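Side-chain contact in chain length determinant protein (Shigella flexneri, PDB 4E2H), which regulates the chain length of O-antigen lipopolysaccharide and is an inner-membrane protein with a periplasmic domain: residues L118-D121 against L122-N125. Numbering follows the deposited sequence.
Sequences LEKD and LKDN
Asn-125 folds its side-chain amide back onto the preceding turn of the helix and donates to the backbone of Asp-121. Asn-125 ND2 lies 2.6 Å from Asp-121 O, and the acceptor sits close to the amide plane. Asp-121 O also takes the regular i to i+4 helix bond from Asn-125 N, at 3.0 Å. The two donors come from opposite faces of the carbonyl plane, so one residue grips the oxygen twice. Asn-125 ND2 also comes within 2.9 Å of Asp-121 OD2, with the carboxylate and amide planes turned 57° apart. Tyr-36 is hydrogen-bonded to OD1 of Asn-125, which further fixes the rotation of the amide. This is the buried, closely packed side.

The lysine side is looser and faces solvent. Lys-120 reaches forward one turn and forms an i to i+4 salt bridge, NZ to Asp-124 OD1 at 2.9 Å. The carboxylate offers its syn lone pair. Bends at chi2 (105°) and chi4 (88°) curl the lysine chain over to that oxygen. Lys-123 crosses the same chain, and its CE packs on Lys-120 CD at 3.5 Å. The salt bridge probably eases the crowding of negative charge around Asp-124, since Asp-121 and Asp-21 of the second subunit are both near.

The contact spans about two turns of the long helix 97-164. Leu-118 and Asn-125 rest on helix 26-35 through Tyr-28 and Met-32, while Val-22 and Gly-23 of the second subunit pack on Asn-125 and Asp-124, ahead of that subunit's own helix 26-35.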
loop_
_atom_site.group_PDB
_atom_site.type_symbol
_atom_site.label_atom_id
_atom_site.label_comp_id
_atom_site.label_asym_id
_atom_site.label_seq_id
_atom_site.Cartn_x
_atom_site.Cartn_y
_atom_site.Cartn_z
ATOM N N LEU C 118 -5.207 -4.058 18.626
ATOM C CA LEU C 118 -4.662 -3.164 17.624
ATOM C C LEU C 118 -3.147 -3.030 17.739
ATOM O O LEU C 118 -2.439 -3.028 16.728
ATOM C CB LEU C 118 -5.320 -1.791 17.703
ATOM C CG LEU C 118 -5.616 -1.102 16.364
ATOM C CD1 LEU C 118 -5.786 -2.111 15.238
ATOM C CD2 LEU C 118 -6.871 -0.226 16.486
ATOM N N GLU C 119 -2.634 -2.923 18.957
ATOM C CA GLU C 119 -1.195 -2.765 19.095
ATOM C C GLU C 119 -0.429 -4.007 18.619
ATOM O O GLU C 119 0.669 -3.892 18.080
ATOM C CB GLU C 119 -0.801 -2.328 20.512
ATOM C CG GLU C 119 -1.440 -0.999 20.939
ATOM C CD GLU C 119 -1.409 0.069 19.846
ATOM O OE1 GLU C 119 -0.375 0.191 19.154
ATOM O OE2 GLU C 119 -2.421 0.785 19.680
ATOM N N LYS C 120 -1.021 -5.184 18.793
ATOM C CA LYS C 120 -0.432 -6.416 18.276
ATOM C C LYS C 120 -0.425 -6.458 16.746
ATOM O O LYS C 120 0.568 -6.850 16.130
ATOM C CB LYS C 120 -1.175 -7.637 18.821
ATOM C CG LYS C 120 -0.981 -8.897 17.999
ATOM C CD LYS C 120 -0.028 -9.875 18.691
ATOM C CE LYS C 120 0.082 -11.210 17.934
ATOM N NZ LYS C 120 1.144 -11.205 16.869
ATOM N N ASP C 121 -1.541 -6.053 16.145
ATOM C CA ASP C 121 -1.707 -6.077 14.692
ATOM C C ASP C 121 -0.779 -5.061 14.050
ATOM O O ASP C 121 -0.399 -5.191 12.886
ATOM C CB ASP C 121 -3.170 -5.778 14.331
ATOM C CG ASP C 121 -3.454 -5.885 12.838
ATOM O OD1 ASP C 121 -3.760 -7.004 12.361
ATOM O OD2 ASP C 121 -3.391 -4.841 12.144
ATOM N N LEU C 122 -0.408 -4.048 14.825
ATOM C CA LEU C 122 0.508 -3.038 14.332
ATOM C C LEU C 122 1.949 -3.520 14.291
ATOM O O LEU C 122 2.678 -3.147 13.387
ATOM C CB LEU C 122 0.439 -1.776 15.163
ATOM C CG LEU C 122 1.571 -0.852 14.725
ATOM C CD1 LEU C 122 1.022 0.251 13.850
ATOM C CD2 LEU C 122 2.262 -0.270 15.940
ATOM N N LYS C 123 2.371 -4.331 15.261
ATOM C CA LYS C 123 3.725 -4.883 15.205
ATOM C C LYS C 123 3.791 -5.904 14.077
ATOM O O LYS C 123 4.818 -6.047 13.399
ATOM C CB LYS C 123 4.169 -5.487 16.539
ATOM C CG LYS C 123 3.740 -6.933 16.774
ATOM C CD LYS C 123 4.176 -7.441 18.168
ATOM C CE LYS C 123 3.133 -8.422 18.754
ATOM N NZ LYS C 123 3.321 -8.709 20.218
ATOM N N ASP C 124 2.681 -6.601 13.861
ATOM C CA ASP C 124 2.571 -7.531 12.744
ATOM C C ASP C 124 2.816 -6.765 11.452
ATOM O O ASP C 124 3.771 -7.029 10.745
ATOM C CB ASP C 124 1.177 -8.166 12.694
ATOM C CG ASP C 124 0.879 -9.074 13.894
ATOM O OD1 ASP C 124 1.813 -9.393 14.672
ATOM O OD2 ASP C 124 -0.301 -9.485 14.042
ATOM N N ASN C 125 1.943 -5.809 11.162
ATOM C CA ASN C 125 2.021 -4.976 9.966
ATOM C C ASN C 125 3.431 -4.457 9.712
ATOM O O ASN C 125 3.892 -4.420 8.564
ATOM C CB ASN C 125 1.075 -3.767 10.089
ATOM C CG ASN C 125 -0.330 -4.051 9.591
ATOM O OD1 ASN C 125 -0.732 -3.581 8.526
ATOM N ND2 ASN C 125 -1.095 -4.799 10.377
#